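Local coordinates for protein endo-beta-mannanase (Opitutaceae bacterium TAV5, PDB 7BOB) that probably cleaves mannose units from the chain ends of beta-1,4-linked manno-oligosaccharides, as an exo-acting glycosyl hydrolase of family 5 that assembles as a homotrimer, at residues Arg496-Ala501 with Thr513-Gly518; Ser538-Arg543 with Val554-Glu559. All blocks are in the same frame, centred on the assembly; numbering follows the deposited sequence.

Contact 1: residues Arg496-Ala501 with Thr513-Gly518; sequences RAATPA and TCFLRG
Phe-515 reaches into the bend made by Ala-498 to Ala-501. Here the loop between strands 508-512 and 520-525 meets the loop between strands 490-496 and 501-505. The ring tip does most of the touching. CE1 of Phe-515 lies 3.4 Å from O of Thr-499, which approaches the ring obliquely. The backbone N of Ala-501 meets the ring at its edge, in the ring plane, 3.8 Å from CZ of Phe-515. CB of Ala-501 sits 4.1 Å from CZ of Phe-515. Two smaller contacts lie beyond the ring. CB of Ala-498 rests 3.5 Å from O of Gly-518, and CG of Pro-500 meets CG2 of Thr-513 at 4.2 Å.

The Phe-515 ring is carried beside its own backbone N, with CG opposite the carbonyl carbon (chi1 -59°). In the facing loop, Ala-498 centres an inverse gamma turn. There NE of Arg-496 donates to O of Ala-497 at 3.3 Å, with that oxygen near the guanidinium plane. Further out, Arg-520 packs on Phe-515 and Ala-501, and Asn-246 of the second subunit bonds to O of Arg-517.

The two loops are held by van der Waals contact, mainly ring against backbone, and their polar groups do not pair across it.

Contact 2: residues Ser538-Arg543 with Val554-Glu559; sequences SPLVLR and VLADVE
Val-541 and Val-554 lie side by side and point the same way, on one face of the sheet. CG2 of Val-541 meets CG2 of Val-554 at 4.1 Å. The two residues form an antiparallel, non-hydrogen-bonded pair in a beta hairpin of the mixed sheet, strands 539-546 and 549-554. In each, CG1 is opposite the backbone N (chi1 -178° in Val-541, 178° in Val-554), which leaves both CG2 branches beside the backbone N. Trp-579 and Leu-583 of helix 569-583 pack on Val-554 from outside the pair.

Leu-555 turns toward strand 539-546. CB and CG of Leu-555 both stand 3.6 Å from O of Leu-540, and its CD1 extends to 3.8 Å from O of Pro-539. Leu-540 starts in another direction. Its CB leaves away from the partner segment, but CD1 of Leu-540 swings back to 3.7 Å from O of Leu-555. This CD1 of Leu-540 lies 4.3 Å from CB of Ala-556.

Between these side chains, N of Leu-555 donates to O of Leu-540 at 2.9 Å. The N-H...O angle is 177°. Leu-540 and Val-541 form a classic beta bulge opposite Met-532. Leu-555 centres an inverse gamma turn where the hairpin's second strand ends. Asp-557 then caps helix 558-564 through OD1 to N of Ala-560.

The buried Leu-540 carbonyl thus accepts a nearly straight backbone bond among hydrocarbon groups, a setting that would probably strengthen it.

The two contacts lie 11 Å apart, centre to centre, on the same side of the chain's centre, about 30 Å from it. Contact 1 closes before contact 2 opens. Both belong to the C-terminal region, outside the eight-stranded parallel sheet expected for the family 5 barrel. Contact 1 joins the loops after strands 490-496 and 508-512. Contact 2 joins neighbouring strands of the mixed sheet and leads into helix 558-564. They touch directly. O of Cys-514 and N of Asp-557 are 3.0 Å apart, a probable hydrogen bond, and Phe-515 packs on Leu-555. Contact 1 also touches the second subunit, while contact 2 touches no other chain, so contact 1 lies between hairpin and subunit interface.

Contact 1: residues Arg496-Ala501 with Thr513-Gly518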
loop_
_atom_site.group_PDB
_atom_site.type_symbol
_atom_site.label_atom_id
_atom_site.label_comp_id
_atom_site.label_asym_id
_atom_site.label_seq_id
_atom_site.Cartn_x
_atom_site.Cartn_y
_atom_site.Cartn_z
ATOM N N ARG A 496 -18.134 3.536 -22.448
ATOM C CA ARG A 496 -17.360 4.426 -23.304
ATOM C C ARG A 496 -16.142 4.882 -22.515
ATOM O O ARG A 496 -16.056 4.663 -21.307
ATOM C CB ARG A 496 -18.197 5.622 -23.756
ATOM C CG ARG A 496 -18.938 6.277 -22.595
ATOM C CD ARG A 496 -19.181 7.748 -22.882
ATOM N NE ARG A 496 -17.903 8.419 -23.087
ATOM C CZ ARG A 496 -17.757 9.566 -23.739
ATOM N NH1 ARG A 496 -18.825 10.184 -24.244
ATOM N NH2 ARG A 496 -16.539 10.091 -23.869
ATOM N N ALA A 497 -15.216 5.553 -23.194
ATOM C CA ALA A 497 -13.973 5.961 -22.539
ATOM C C ALA A 497 -14.246 6.954 -21.408
ATOM O O ALA A 497 -15.076 7.864 -21.534
ATOM C CB ALA A 497 -13.016 6.583 -23.561
ATOM N N ALA A 498 -13.505 6.800 -20.315
ATOM C CA ALA A 498 -13.700 7.610 -19.118
ATOM C C ALA A 498 -12.977 8.944 -19.223
ATOM O O ALA A 498 -12.314 9.373 -18.277
ATOM C CB ALA A 498 -13.220 6.852 -17.881
ATOM N N THR A 499 -13.121 9.611 -20.365
ATOM C CA THR A 499 -12.522 10.915 -20.588
ATOM C C THR A 499 -13.425 12.007 -20.031
ATOM O O THR A 499 -14.629 11.797 -19.859
ATOM C CB THR A 499 -12.292 11.125 -22.084
ATOM O OG1 THR A 499 -13.542 10.984 -22.780
ATOM C CG2 THR A 499 -11.283 10.124 -22.597
ATOM N N PRO A 500 -12.873 13.192 -19.753
ATOM C CA PRO A 500 -13.657 14.226 -19.057
ATOM C C PRO A 500 -14.916 14.626 -19.811
ATOM O O PRO A 500 -14.963 14.636 -21.044
ATOM C CB PRO A 500 -12.679 15.400 -18.954
ATOM C CG PRO A 500 -11.354 14.760 -18.891
ATOM C CD PRO A 500 -11.444 13.551 -19.824
ATOM N N ALA A 501 -15.956 14.942 -19.052
ATOM C CA ALA A 501 -17.191 15.461 -19.609
ATOM C C ALA A 501 -17.241 16.947 -19.300
ATOM O O ALA A 501 -17.102 17.346 -18.137
ATOM C CB ALA A 501 -18.408 14.731 -19.049
ATOM N N THR A 513 -13.975 15.200 -14.316
ATOM C CA THR A 513 -12.917 14.263 -14.670
ATOM C C THR A 513 -13.050 12.904 -14.002
ATOM O O THR A 513 -12.331 11.988 -14.390
ATOM C CB THR A 513 -11.546 14.845 -14.309
ATOM O OG1 THR A 513 -11.456 14.952 -12.876
ATOM C CG2 THR A 513 -11.355 16.217 -14.953
ATOM N N CYS A 514 -13.928 12.734 -13.020
ATOM C CA CYS A 514 -14.058 11.467 -12.303
ATOM C C CYS A 514 -15.410 10.836 -12.570
ATOM O O CYS A 514 -16.423 11.539 -12.704
ATOM C CB CYS A 514 -13.888 11.640 -10.793
ATOM S SG CYS A 514 -12.362 12.423 -10.307
ATOM N N PHE A 515 -15.429 9.513 -12.589
ATOM C CA PHE A 515 -16.619 8.748 -12.898
ATOM C C PHE A 515 -16.629 7.547 -11.979
ATOM O O PHE A 515 -15.571 7.051 -11.579
ATOM C CB PHE A 515 -16.640 8.347 -14.394
ATOM C CG PHE A 515 -16.597 9.541 -15.314
ATOM C CD1 PHE A 515 -15.386 10.051 -15.750
ATOM C CD2 PHE A 515 -17.762 10.200 -15.676
ATOM C CE1 PHE A 515 -15.336 11.185 -16.552
ATOM C CE2 PHE A 515 -17.717 11.323 -16.483
ATOM C CZ PHE A 515 -16.495 11.811 -16.925
ATOM N N LEU A 516 -17.822 7.106 -11.613
ATOM C CA LEU A 516 -17.919 6.146 -10.523
ATOM C C LEU A 516 -17.273 4.831 -10.932
ATOM O O LEU A 516 -17.536 4.307 -12.019
ATOM C CB LEU A 516 -19.377 5.930 -10.113
ATOM C CG LEU A 516 -19.582 5.402 -8.686
ATOM C CD1 LEU A 516 -19.275 6.482 -7.635
ATOM C CD2 LEU A 516 -21.006 4.876 -8.503
ATOM N N ARG A 517 -16.408 4.322 -10.053
ATOM C CA ARG A 517 -15.591 3.144 -10.294
ATOM C C ARG A 517 -14.691 3.323 -11.510
ATOM O O ARG A 517 -14.233 2.342 -12.080
ATOM C CB ARG A 517 -16.444 1.880 -10.455
ATOM C CG ARG A 517 -17.395 1.605 -9.302
ATOM C CD ARG A 517 -18.076 0.272 -9.532
ATOM N NE ARG A 517 -19.122 -0.015 -8.552
ATOM C CZ ARG A 517 -18.922 -0.726 -7.437
ATOM N NH1 ARG A 517 -17.706 -1.197 -7.159
ATOM N NH2 ARG A 517 -19.934 -0.965 -6.596
ATOM N N GLY A 518 -14.430 4.567 -11.920
ATOM C CA GLY A 518 -13.547 4.788 -13.042
ATOM C C GLY A 518 -14.139 4.463 -14.392
ATOM O O GLY A 518 -13.403 4.457 -15.387
#

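Contact 2: residues Ser538-Arg543 with Val554-Glu559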
loop_
_atom_site.group_PDB
_atom_site.type_symbol
_atom_site.label_atom_id
_atom_site.label_comp_id
_atom_site.label_asym_id
_atom_site.label_seq_id
_atom_site.Cartn_x
_atom_site.Cartn_y
_atom_site.Cartn_z
ATOM N N SER A 538 -23.476 14.096 -25.980
ATOM C CA SER A 538 -24.053 12.904 -25.360
ATOM C C SER A 538 -24.708 13.211 -24.002
ATOM O O SER A 538 -24.356 14.193 -23.331
ATOM C CB SER A 538 -22.977 11.831 -25.193
ATOM O OG SER A 538 -22.043 12.188 -24.190
ATOM N N PRO A 539 -25.676 12.389 -23.586
ATOM C CA PRO A 539 -26.411 12.671 -22.348
ATOM C C PRO A 539 -25.501 12.632 -21.129
ATOM O O PRO A 539 -24.687 11.720 -20.971
ATOM C CB PRO A 539 -27.463 11.557 -22.301
ATOM C CG PRO A 539 -27.528 11.031 -23.723
ATOM C CD PRO A 539 -26.154 11.155 -24.232
ATOM N N LEU A 540 -25.655 13.642 -20.258
ATOM C CA LEU A 540 -24.900 13.768 -19.017
ATOM C C LEU A 540 -25.782 13.929 -17.779
ATOM O O LEU A 540 -25.448 13.371 -16.730
ATOM C CB LEU A 540 -23.914 14.941 -19.123
ATOM C CG LEU A 540 -23.032 15.110 -17.887
ATOM C CD1 LEU A 540 -22.251 13.821 -17.609
ATOM C CD2 LEU A 540 -22.096 16.306 -18.026
ATOM N N VAL A 541 -26.889 14.672 -17.869
ATOM C CA VAL A 541 -27.872 14.764 -16.787
ATOM C C VAL A 541 -29.236 14.349 -17.329
ATOM O O VAL A 541 -29.724 14.929 -18.309
ATOM C CB VAL A 541 -27.950 16.172 -16.168
ATOM C CG1 VAL A 541 -28.953 16.173 -15.027
ATOM C CG2 VAL A 541 -26.583 16.640 -15.661
ATOM N N LEU A 542 -29.843 13.353 -16.701
ATOM C CA LEU A 542 -31.188 12.906 -17.028
ATOM C C LEU A 542 -32.186 13.381 -15.975
ATOM O O LEU A 542 -31.828 13.655 -14.823
ATOM C CB LEU A 542 -31.251 11.383 -17.125
ATOM C CG LEU A 542 -30.173 10.655 -17.908
ATOM C CD1 LEU A 542 -30.456 9.156 -17.897
ATOM C CD2 LEU A 542 -30.102 11.187 -19.343
ATOM N N ARG A 543 -33.458 13.454 -16.383
ATOM C CA ARG A 543 -34.565 13.806 -15.488
ATOM C C ARG A 543 -35.758 12.909 -15.792
ATOM O O ARG A 543 -36.216 12.847 -16.936
ATOM C CB ARG A 543 -34.969 15.285 -15.626
ATOM C CG ARG A 543 -35.959 15.758 -14.558
ATOM C CD ARG A 543 -35.888 17.264 -14.305
ATOM N NE ARG A 543 -34.820 17.614 -13.372
ATOM C CZ ARG A 543 -34.351 18.845 -13.173
ATOM N NH1 ARG A 543 -34.861 19.882 -13.838
ATOM N NH2 ARG A 543 -33.367 19.040 -12.294
ATOM N N VAL A 554 -27.175 12.278 -12.535
ATOM C CA VAL A 554 -25.969 12.827 -13.155
ATOM C C VAL A 554 -24.999 11.684 -13.428
ATOM O O VAL A 554 -24.602 10.966 -12.500
ATOM C CB VAL A 554 -25.301 13.892 -12.263
ATOM C CG1 VAL A 554 -24.014 14.411 -12.904
ATOM C CG2 VAL A 554 -26.268 15.031 -11.942
ATOM N N LEU A 555 -24.589 11.538 -14.685
ATOM C CA LEU A 555 -23.706 10.446 -15.088
ATOM C C LEU A 555 -22.240 10.826 -14.909
ATOM O O LEU A 555 -21.428 10.684 -15.815
ATOM C CB LEU A 555 -23.998 10.041 -16.530
ATOM C CG LEU A 555 -25.481 9.732 -16.789
ATOM C CD1 LEU A 555 -25.755 9.369 -18.249
ATOM C CD2 LEU A 555 -25.948 8.618 -15.858
ATOM N N ALA A 556 -21.898 11.347 -13.735
ATOM C CA ALA A 556 -20.509 11.637 -13.404
ATOM C C ALA A 556 -20.388 11.624 -11.891
ATOM O O ALA A 556 -21.377 11.797 -11.171
ATOM C CB ALA A 556 -20.037 12.977 -13.972
ATOM N N ASP A 557 -19.164 11.391 -11.412
ATOM C CA ASP A 557 -18.905 11.419 -9.974
ATOM C C ASP A 557 -18.636 12.864 -9.570
ATOM O O ASP A 557 -17.486 13.312 -9.493
ATOM C CB ASP A 557 -17.746 10.497 -9.617
ATOM C CG ASP A 557 -17.644 10.247 -8.134
ATOM O OD1 ASP A 557 -18.191 11.069 -7.346
ATOM O OD2 ASP A 557 -17.000 9.251 -7.754
ATOM N N VAL A 558 -19.723 13.584 -9.267
ATOM C CA VAL A 558 -19.663 15.028 -9.017
ATOM C C VAL A 558 -18.699 15.340 -7.876
ATOM O O VAL A 558 -17.732 16.101 -8.030
ATOM C CB VAL A 558 -21.076 15.569 -8.727
ATOM C CG1 VAL A 558 -21.054 17.063 -8.388
ATOM C CG2 VAL A 558 -21.992 15.292 -9.913
ATOM N N GLU A 559 -18.945 14.746 -6.710
ATOM C CA GLU A 559 -18.154 15.099 -5.545
ATOM C C GLU A 559 -16.688 14.745 -5.735
ATOM O O GLU A 559 -15.806 15.519 -5.343
ATOM C CB GLU A 559 -18.730 14.428 -4.302
ATOM C CG GLU A 559 -20.046 15.070 -3.858
ATOM C CD GLU A 559 -21.229 14.559 -4.666
ATOM O OE1 GLU A 559 -21.062 13.597 -5.447
ATOM O OE2 GLU A 559 -22.325 15.106 -4.498
#